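Local atomic coordinates of GTP cyclohydrolase 1 type 2 homolog (PDB entry 3LNL), a protein that is of unknown function but binds a pair of zinc ions in the NIF3 core of a toroid-shaped homohexamer capped by PII-like domains. Residues 42-47 and 55-60; 8-13 and 64-69; 31-36 and 90-95. The protein carries 2 engineered substitutions. One frame throughout, in Å; residues are numbered along the deposited sequence.

Contact 1 of 3, residues 42-47 and 55-60; sequences GVLTAL and NEAIEK
Leu44 of strand 43-46 and Ala57 of helix 51-60 bring the two backbones nearest, their CA atoms 6.5 Å apart. Strand 43-46 and the helix segment 55-60 run almost antiparallel, their axes 9.4 Å apart at closest and at 160°, as expected of the first strand and the helix of a beta-alpha-beta unit; strand 64-67 completes it and pairs with the strand described here. Leu44 takes part in every contact between the two segments. Its CG lies anti to the backbone N (chi1 -169°), which sends the isobutyl fork up from the sheet under the helix. CD2 lies 3.9 Å from Ala57 CB and 3.8 Å from Ala57 N; the small alanine lets the leucine methyl come this near the helix backbone. Glu56 crosses the leucine side chain at about a right angle, its OE2 3.7 Å from Leu44 CD2 and its carboxyl group beside the CD1 methyl. OE2 is hydrogen-bonded to Ser360 OG and OE1 to Thr361 N, which satisfies both oxygens and holds the buried acid in orientation. Lys60 adds aliphatic length at the margin while its NZ forms a salt bridge with Glu358. Leu44 CD1 comes to 4.5 Å from Lys60 CD.

Contact 2 of 3, residues 8-13 and 64-69; sequences ADLMTL and TIISHH. With ZN (zinc ion), chain G; ZN (zinc ion), chain F.
His68 and His69 turn their imidazole edges to a pair of zinc ions. His68 NE2 binds the zinc of chain G at 2.2 Å, and the ring meets His102 edge-to-face. His69 NE2 binds the zinc of chain F at 2.2 Å. Water 3 lies at the edge of the His69 ring, in its plane, and bridges the metals. His313 of a second subunit meets this ring edge-to-face. Met101 O holds His68 ND1 and Asp48 OD1 holds His69 ND1; Asp106 binds the zinc of chain G, His330 that of chain F, and Glu333 both. At the other end of the segment, strand 64-67 packs under helix 7-17. Leu10 and Thr64 meet tip to tip, Leu10 CD2 3.8 Å from Thr64 CG2. Thr64 chi1 (-55°) puts that methyl anti to the backbone N, so threonine offers carbon to the helix while OG1 is hydrogen-bonded to a residue just beyond the segment in the same chain. Ile66 CD1 reaches Leu10 CD2 more loosely, at 4.5 Å. The helix therefore meets the strand through nondirectional methyl packing, whereas farther along the segment metal bonds at NE2 and hydrogen bonds at ND1 together fix how each ring is turned.

Contact 3 of 3, residues 31-36 and 90-95; sequences LLIGDE and KLIQHD. Engineered in segment 31-36: Glu36 (natural residue Gly).
Ile92 O is gripped from two sources: Asp95 N of its own chain, 3.1 Å away, and Gln93 NE2 of a third subunit. The bond across the interface is reciprocated, since Gln93 NE2 reaches Ile92 O of that subunit, and the two Ile92 side chains pack on each other. Leu91 points toward Ile33, while Ile92, besides packing across the interface, presents CG1 to it. The two branches of Ile33 divide the work. Its chi1 of -62° sets CG1 beside the backbone N and leaves CG2 anti to it; CG2 lies 3.7 Å from Ile92 CG1, and the longer arm carries CD1 to 3.6 Å from Leu91 CD1. Both helix side chains cross Ile33 at about a right angle. A beta-branched residue suits this place because its two arms, ending in CG2 and CD1, each touch a different helix residue. The helix 83-93 ends here in a Schellman motif, in which Asp95, with positive phi (52°), is the C-prime residue and Ile96 N bonds to Leu91 O. On the other segment, Leu32 and Ile33 both face Leu98 as a classic beta bulge, where the outermost strand within the chain turns a corner. Ile33 and Gly34 then pair in parallel with a strand of the third subunit, and the sheet runs on across the interface. Gly34 suits its backbone angles, at which a CB would press on the preceding carbonyl oxygen. Arg89 of the third subunit packs against Ile33. Asn97 OD1 takes the hydrogen bond of Asp35 N, and Asp35 OD1 bonds to Asp37 N.

All three contacts are buried and belong to one mixed sheet of the NIF3 core and its helices. Contact 2 lies nearest the chain's centre, about 13 Å from it centre to centre, against 22 and 23 Å for contacts 1 and 3; contact 3 lies at a subunit interface, and its Ile33 follows strand 30-32. Contacts 1 and 2 use neighbouring parallel strands, with probable hydrogen bonds Ala46 N to Ile66 O and His69 N to Leu47 O. Contact 1 has a leucine flanked by a hydrogen-bonded acid and a salt-bridged lysine; contact 2 has methyl packing at one end, zinc ligands at the other. Probable hydrogen bonds also join Asn55 OD1 to Lys90 NZ, and Ala8 N to O of engineered Glu36.

Contact 1 of 3, residues 42-47 and 55-60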
loop_
_atom_site.group_PDB
_atom_site.type_symbol
_atom_site.label_atom_id
_atom_site.label_comp_id
_atom_site.label_asym_id
_atom_site.label_seq_id
_atom_site.Cartn_x
_atom_site.Cartn_y
_atom_site.Cartn_z
ATOM N N GLY B 42 -18.135 -21.496 -36.830
ATOM C CA GLY B 42 -18.196 -20.201 -37.456
ATOM C C GLY B 42 -17.795 -19.182 -36.418
ATOM O O GLY B 42 -17.925 -19.457 -35.218
ATOM N N VAL B 43 -17.330 -18.009 -36.874
ATOM C CA VAL B 43 -16.870 -16.939 -35.985
ATOM C C VAL B 43 -17.610 -15.586 -36.237
ATOM O O VAL B 43 -17.652 -15.092 -37.363
ATOM C CB VAL B 43 -15.306 -16.725 -36.102
ATOM C CG1 VAL B 43 -14.783 -15.554 -35.163
ATOM C CG2 VAL B 43 -14.529 -18.079 -35.840
ATOM N N LEU B 44 -18.159 -15.028 -35.155
ATOM C CA LEU B 44 -18.802 -13.750 -35.115
ATOM C C LEU B 44 -17.971 -12.817 -34.303
ATOM O O LEU B 44 -17.720 -13.090 -33.109
ATOM C CB LEU B 44 -20.188 -13.873 -34.475
ATOM C CG LEU B 44 -21.137 -12.687 -34.560
ATOM C CD1 LEU B 44 -21.510 -12.384 -36.047
ATOM C CD2 LEU B 44 -22.376 -13.022 -33.682
ATOM N N THR B 45 -17.546 -11.713 -34.917
ATOM C CA THR B 45 -16.836 -10.646 -34.180
ATOM C C THR B 45 -17.779 -9.577 -33.588
ATOM O O THR B 45 -18.837 -9.288 -34.148
ATOM C CB THR B 45 -15.757 -9.962 -35.050
ATOM O OG1 THR B 45 -16.387 -9.171 -36.089
ATOM C CG2 THR B 45 -14.795 -11.022 -35.656
ATOM N N ALA B 46 -17.387 -9.032 -32.424
ATOM C CA ALA B 46 -18.250 -8.167 -31.660
ATOM C C ALA B 46 -17.381 -7.174 -30.863
ATOM O O ALA B 46 -16.214 -7.483 -30.584
ATOM C CB ALA B 46 -19.108 -9.008 -30.720
ATOM N N LEU B 47 -17.947 -6.012 -30.505
ATOM C CA LEU B 47 -17.279 -5.133 -29.562
ATOM C C LEU B 47 -17.594 -5.610 -28.142
ATOM O O LEU B 47 -16.678 -5.926 -27.345
ATOM C CB LEU B 47 -17.716 -3.661 -29.775
ATOM C CG LEU B 47 -17.304 -2.611 -28.762
ATOM C CD1 LEU B 47 -15.748 -2.583 -28.676
ATOM C CD2 LEU B 47 -17.876 -1.201 -29.100
ATOM N N ASN B 55 -27.659 -14.204 -29.514
ATOM C CA ASN B 55 -28.811 -14.659 -30.287
ATOM C C ASN B 55 -28.471 -14.679 -31.738
ATOM O O ASN B 55 -28.910 -15.561 -32.465
ATOM C CB ASN B 55 -30.025 -13.763 -30.050
ATOM C CG ASN B 55 -30.642 -13.963 -28.661
ATOM O OD1 ASN B 55 -30.506 -15.023 -28.075
ATOM N ND2 ASN B 55 -31.394 -12.980 -28.195
ATOM N N GLU B 56 -27.712 -13.679 -32.177
ATOM C CA GLU B 56 -27.259 -13.607 -33.573
ATOM C C GLU B 56 -26.308 -14.796 -33.932
ATOM O O GLU B 56 -26.438 -15.407 -34.991
ATOM C CB GLU B 56 -26.584 -12.238 -33.819
ATOM C CG GLU B 56 -25.942 -11.999 -35.220
ATOM C CD GLU B 56 -25.136 -10.706 -35.251
ATOM O OE1 GLU B 56 -24.949 -10.210 -36.340
ATOM O OE2 GLU B 56 -24.671 -10.165 -34.192
ATOM N N ALA B 57 -25.400 -15.149 -33.041
ATOM C CA ALA B 57 -24.516 -16.328 -33.269
ATOM C C ALA B 57 -25.335 -17.595 -33.392
ATOM O O ALA B 57 -25.129 -18.374 -34.321
ATOM C CB ALA B 57 -23.479 -16.472 -32.163
ATOM N N ILE B 58 -26.279 -17.784 -32.471
ATOM C CA ILE B 58 -27.140 -18.947 -32.504
ATOM C C ILE B 58 -27.884 -19.012 -33.827
ATOM O O ILE B 58 -27.984 -20.068 -34.456
ATOM C CB ILE B 58 -28.132 -18.943 -31.338
ATOM C CG1 ILE B 58 -27.369 -19.124 -30.010
ATOM C CG2 ILE B 58 -29.279 -20.014 -31.539
ATOM C CD1 ILE B 58 -28.194 -18.789 -28.730
ATOM N N GLU B 59 -28.415 -17.867 -34.237
ATOM C CA GLU B 59 -29.276 -17.814 -35.389
ATOM C C GLU B 59 -28.464 -18.171 -36.629
ATOM O O GLU B 59 -28.985 -18.798 -37.546
ATOM C CB GLU B 59 -29.941 -16.411 -35.498
ATOM C CG GLU B 59 -30.965 -16.309 -36.545
ATOM C CD GLU B 59 -30.376 -16.211 -37.945
ATOM O OE1 GLU B 59 -29.333 -15.519 -38.116
ATOM O OE2 GLU B 59 -30.978 -16.800 -38.886
ATOM N N LYS B 60 -27.184 -17.794 -36.646
ATOM C CA LYS B 60 -26.316 -18.055 -37.803
ATOM C C LYS B 60 -25.645 -19.394 -37.792
ATOM O O LYS B 60 -24.975 -19.754 -38.752
ATOM C CB LYS B 60 -25.237 -16.967 -37.919
ATOM C CG LYS B 60 -25.790 -15.624 -38.290
ATOM C CD LYS B 60 -24.714 -14.575 -38.272
ATOM C CE LYS B 60 -25.208 -13.222 -38.749
ATOM N NZ LYS B 60 -25.569 -13.382 -40.165
#

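Contact 2 of 3, residues 8-13 and 64-69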
loop_
_atom_site.group_PDB
_atom_site.type_symbol
_atom_site.label_atom_id
_atom_site.label_comp_id
_atom_site.label_asym_id
_atom_site.label_seq_id
_atom_site.Cartn_x
_atom_site.Cartn_y
_atom_site.Cartn_z
ATOM N N ALA B 8 -8.889 -24.646 -29.495
ATOM C CA ALA B 8 -7.464 -24.625 -29.178
ATOM C C ALA B 8 -6.609 -24.168 -30.391
ATOM O O ALA B 8 -5.711 -23.353 -30.242
ATOM C CB ALA B 8 -6.997 -26.016 -28.664
ATOM N N ASP B 9 -6.949 -24.662 -31.588
ATOM C CA ASP B 9 -6.266 -24.263 -32.844
ATOM C C ASP B 9 -6.525 -22.780 -33.124
ATOM O O ASP B 9 -5.602 -22.040 -33.494
ATOM C CB ASP B 9 -6.729 -25.098 -34.050
ATOM C CG ASP B 9 -6.567 -26.578 -33.819
ATOM O OD1 ASP B 9 -5.403 -26.982 -33.748
ATOM O OD2 ASP B 9 -7.585 -27.316 -33.717
ATOM N N LEU B 10 -7.764 -22.337 -32.947
ATOM C CA LEU B 10 -8.047 -20.938 -33.189
ATOM C C LEU B 10 -7.242 -20.056 -32.222
ATOM O O LEU B 10 -6.686 -19.013 -32.613
ATOM C CB LEU B 10 -9.527 -20.647 -33.049
ATOM C CG LEU B 10 -9.988 -19.181 -33.225
ATOM C CD1 LEU B 10 -9.597 -18.605 -34.630
ATOM C CD2 LEU B 10 -11.539 -19.004 -32.980
ATOM N N MET B 11 -7.194 -20.434 -30.946
ATOM C CA MET B 11 -6.442 -19.665 -29.959
ATOM C C MET B 11 -4.973 -19.508 -30.333
ATOM O O MET B 11 -4.379 -18.414 -30.173
ATOM C CB MET B 11 -6.567 -20.299 -28.579
ATOM C CG MET B 11 -7.979 -20.093 -27.983
ATOM S SD MET B 11 -8.340 -18.354 -27.645
ATOM C CE MET B 11 -7.060 -17.874 -26.562
ATOM N N THR B 12 -4.357 -20.592 -30.802
ATOM C CA THR B 12 -2.958 -20.540 -31.254
ATOM C C THR B 12 -2.784 -19.548 -32.409
ATOM O O THR B 12 -1.827 -18.783 -32.442
ATOM C CB THR B 12 -2.463 -21.944 -31.693
ATOM O OG1 THR B 12 -2.639 -22.864 -30.606
ATOM C CG2 THR B 12 -1.015 -21.895 -32.110
ATOM N N LEU B 13 -3.714 -19.544 -33.350
ATOM C CA LEU B 13 -3.627 -18.630 -34.480
ATOM C C LEU B 13 -3.794 -17.187 -34.028
ATOM O O LEU B 13 -3.008 -16.324 -34.400
ATOM C CB LEU B 13 -4.682 -19.004 -35.525
ATOM C CG LEU B 13 -4.713 -18.200 -36.840
ATOM C CD1 LEU B 13 -3.328 -18.255 -37.497
ATOM C CD2 LEU B 13 -5.777 -18.807 -37.762
ATOM N N THR B 64 -18.715 -19.628 -32.015
ATOM C CA THR B 64 -17.582 -18.874 -31.488
ATOM C C THR B 64 -17.796 -17.389 -31.694
ATOM O O THR B 64 -18.097 -16.942 -32.837
ATOM C CB THR B 64 -16.264 -19.317 -32.161
ATOM O OG1 THR B 64 -16.131 -20.730 -32.005
ATOM C CG2 THR B 64 -15.005 -18.598 -31.569
ATOM N N ILE B 65 -17.643 -16.633 -30.593
ATOM C CA ILE B 65 -17.716 -15.192 -30.612
ATOM C C ILE B 65 -16.373 -14.703 -30.150
ATOM O O ILE B 65 -15.870 -15.168 -29.122
ATOM C CB ILE B 65 -18.862 -14.617 -29.730
ATOM C CG1 ILE B 65 -20.205 -15.150 -30.258
ATOM C CG2 ILE B 65 -18.854 -13.023 -29.658
ATOM C CD1 ILE B 65 -21.426 -14.901 -29.351
ATOM N N ILE B 66 -15.787 -13.781 -30.926
ATOM C CA ILE B 66 -14.632 -13.029 -30.479
ATOM C C ILE B 66 -15.037 -11.551 -30.242
ATOM O O ILE B 66 -15.395 -10.830 -31.184
ATOM C CB ILE B 66 -13.491 -13.042 -31.505
ATOM C CG1 ILE B 66 -13.041 -14.460 -31.834
ATOM C CG2 ILE B 66 -12.257 -12.227 -30.892
ATOM C CD1 ILE B 66 -11.999 -14.549 -32.966
ATOM N N SER B 67 -14.976 -11.107 -28.991
ATOM C CA SER B 67 -15.308 -9.744 -28.655
ATOM C C SER B 67 -14.033 -8.987 -28.316
ATOM O O SER B 67 -13.002 -9.599 -28.028
ATOM C CB SER B 67 -16.305 -9.686 -27.470
ATOM O OG SER B 67 -15.669 -10.061 -26.234
ATOM N N HIS B 68 -14.106 -7.659 -28.392
ATOM C CA HIS B 68 -13.039 -6.822 -27.906
ATOM C C HIS B 68 -13.129 -6.723 -26.379
ATOM O O HIS B 68 -12.196 -7.086 -25.665
ATOM C CB HIS B 68 -13.096 -5.435 -28.530
ATOM C CG HIS B 68 -11.979 -4.539 -28.117
ATOM N ND1 HIS B 68 -10.669 -4.956 -28.062
ATOM C CD2 HIS B 68 -11.973 -3.243 -27.736
ATOM C CE1 HIS B 68 -9.902 -3.936 -27.725
ATOM N NE2 HIS B 68 -10.675 -2.911 -27.403
ATOM N N HIS B 69 -14.278 -6.301 -25.879
ATOM C CA HIS B 69 -14.440 -6.113 -24.459
ATOM C C HIS B 69 -14.700 -7.473 -23.796
ATOM O O HIS B 69 -15.505 -8.262 -24.301
ATOM C CB HIS B 69 -15.560 -5.158 -24.152
ATOM C CG HIS B 69 -15.270 -3.738 -24.547
ATOM N ND1 HIS B 69 -16.267 -2.855 -24.907
ATOM C CD2 HIS B 69 -14.110 -3.062 -24.654
ATOM C CE1 HIS B 69 -15.723 -1.687 -25.202
ATOM N NE2 HIS B 69 -14.424 -1.757 -24.977
HETATM ZN ZN ZN G . -9.968 -0.950 -26.644
HETATM ZN ZN ZN F . -12.872 -0.170 -24.799
HETATM O O HOH W 1 -12.977 -0.692 -22.621
HETATM O O HOH W 2 -11.385 1.306 -24.046
HETATM O O HOH W 3 -11.037 -1.313 -24.887
HETATM O O HOH W 4 -9.620 0.864 -25.462
#

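Contact 3 of 3, residues 31-36 and 90-95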
loop_
_atom_site.group_PDB
_atom_site.type_symbol
_atom_site.label_atom_id
_atom_site.label_comp_id
_atom_site.label_asym_id
_atom_site.label_seq_id
_atom_site.Cartn_x
_atom_site.Cartn_y
_atom_site.Cartn_z
ATOM N N LEU B 31 -9.632 -17.187 -24.009
ATOM C CA LEU B 31 -10.902 -17.975 -23.971
ATOM C C LEU B 31 -11.542 -17.729 -22.611
ATOM O O LEU B 31 -11.033 -18.195 -21.619
ATOM C CB LEU B 31 -10.634 -19.473 -24.173
ATOM C CG LEU B 31 -11.870 -20.369 -24.188
ATOM C CD1 LEU B 31 -12.792 -19.967 -25.322
ATOM C CD2 LEU B 31 -11.481 -21.871 -24.251
ATOM N N LEU B 32 -12.625 -16.965 -22.560
ATOM C CA LEU B 32 -13.258 -16.634 -21.280
ATOM C C LEU B 32 -14.328 -17.660 -20.943
ATOM O O LEU B 32 -14.575 -17.960 -19.777
ATOM C CB LEU B 32 -13.905 -15.247 -21.325
ATOM C CG LEU B 32 -12.909 -14.064 -21.537
ATOM C CD1 LEU B 32 -13.537 -12.673 -21.203
ATOM C CD2 LEU B 32 -11.589 -14.320 -20.727
ATOM N N ILE B 33 -15.035 -18.131 -21.957
ATOM C CA ILE B 33 -16.140 -19.029 -21.761
ATOM C C ILE B 33 -16.082 -20.019 -22.902
ATOM O O ILE B 33 -16.227 -19.620 -24.059
ATOM C CB ILE B 33 -17.527 -18.339 -21.790
ATOM C CG1 ILE B 33 -17.683 -17.315 -20.687
ATOM C CG2 ILE B 33 -18.649 -19.440 -21.619
ATOM C CD1 ILE B 33 -18.784 -16.292 -20.865
ATOM N N GLY B 34 -15.910 -21.301 -22.579
ATOM C CA GLY B 34 -15.980 -22.334 -23.585
ATOM C C GLY B 34 -15.134 -23.565 -23.318
ATOM O O GLY B 34 -14.754 -23.858 -22.195
ATOM N N ASP B 35 -14.830 -24.280 -24.398
ATOM C CA ASP B 35 -14.181 -25.573 -24.359
ATOM C C ASP B 35 -13.155 -25.637 -25.496
ATOM O O ASP B 35 -13.521 -25.578 -26.675
ATOM C CB ASP B 35 -15.244 -26.640 -24.571
ATOM C CG ASP B 35 -14.712 -28.026 -24.424
ATOM O OD1 ASP B 35 -13.484 -28.238 -24.475
ATOM O OD2 ASP B 35 -15.542 -28.906 -24.133
ATOM N N GLU B 36 -11.879 -25.746 -25.137
ATOM C CA GLU B 36 -10.757 -25.788 -26.106
ATOM C C GLU B 36 -10.893 -26.925 -27.131
ATOM O O GLU B 36 -10.398 -26.832 -28.267
ATOM C CB GLU B 36 -9.442 -26.005 -25.328
ATOM C CG GLU B 36 -9.121 -24.866 -24.317
ATOM C CD GLU B 36 -8.207 -23.797 -24.851
ATOM O OE1 GLU B 36 -7.752 -23.858 -26.012
ATOM O OE2 GLU B 36 -7.900 -22.863 -24.086
ATOM N N LYS B 90 -26.550 -18.199 -21.259
ATOM C CA LYS B 90 -27.000 -18.503 -22.596
ATOM C C LYS B 90 -25.853 -19.048 -23.457
ATOM O O LYS B 90 -26.070 -19.991 -24.208
ATOM C CB LYS B 90 -27.695 -17.291 -23.239
ATOM C CG LYS B 90 -28.378 -17.642 -24.614
ATOM C CD LYS B 90 -29.702 -16.939 -24.792
ATOM C CE LYS B 90 -30.567 -17.489 -25.914
ATOM N NZ LYS B 90 -31.625 -16.450 -26.141
ATOM N N LEU B 91 -24.651 -18.484 -23.320
ATOM C CA LEU B 91 -23.448 -18.968 -24.049
ATOM C C LEU B 91 -23.236 -20.434 -23.712
ATOM O O LEU B 91 -23.088 -21.287 -24.587
ATOM C CB LEU B 91 -22.189 -18.140 -23.668
ATOM C CG LEU B 91 -22.179 -16.717 -24.222
ATOM C CD1 LEU B 91 -21.187 -15.738 -23.494
ATOM C CD2 LEU B 91 -21.915 -16.769 -25.749
ATOM N N ILE B 92 -23.260 -20.715 -22.409
ATOM C CA ILE B 92 -22.969 -22.041 -21.935
ATOM C C ILE B 92 -24.050 -23.023 -22.357
ATOM O O ILE B 92 -23.779 -24.133 -22.811
ATOM C CB ILE B 92 -22.736 -22.045 -20.399
ATOM C CG1 ILE B 92 -21.450 -21.271 -20.100
ATOM C CG2 ILE B 92 -22.627 -23.489 -19.882
ATOM C CD1 ILE B 92 -21.218 -20.898 -18.573
ATOM N N GLN B 93 -25.279 -22.608 -22.242
ATOM C CA GLN B 93 -26.334 -23.512 -22.517
ATOM C C GLN B 93 -26.418 -23.862 -24.012
ATOM O O GLN B 93 -26.862 -24.958 -24.342
ATOM C CB GLN B 93 -27.650 -22.934 -22.004
ATOM C CG GLN B 93 -27.706 -23.113 -20.500
ATOM C CD GLN B 93 -29.014 -22.784 -19.899
ATOM O OE1 GLN B 93 -29.619 -21.778 -20.263
ATOM N NE2 GLN B 93 -29.434 -23.582 -18.883
ATOM N N HIS B 94 -25.962 -22.949 -24.870
ATOM C CA HIS B 94 -25.909 -23.195 -26.308
ATOM C C HIS B 94 -24.544 -23.613 -26.824
ATOM O O HIS B 94 -24.326 -23.607 -28.032
ATOM C CB HIS B 94 -26.389 -21.948 -27.046
ATOM C CG HIS B 94 -27.858 -21.711 -26.885
ATOM N ND1 HIS B 94 -28.785 -22.167 -27.808
ATOM C CD2 HIS B 94 -28.570 -21.150 -25.873
ATOM C CE1 HIS B 94 -30.000 -21.860 -27.384
ATOM N NE2 HIS B 94 -29.902 -21.258 -26.207
ATOM N N ASP B 95 -23.624 -23.963 -25.920
ATOM C CA ASP B 95 -22.275 -24.365 -26.320
ATOM C C ASP B 95 -21.611 -23.350 -27.260
ATOM O O ASP B 95 -21.005 -23.711 -28.261
ATOM C CB ASP B 95 -22.321 -25.760 -26.941
ATOM C CG ASP B 95 -22.703 -26.823 -25.909
ATOM O OD1 ASP B 95 -23.793 -27.344 -26.005
ATOM O OD2 ASP B 95 -21.926 -27.073 -24.981
#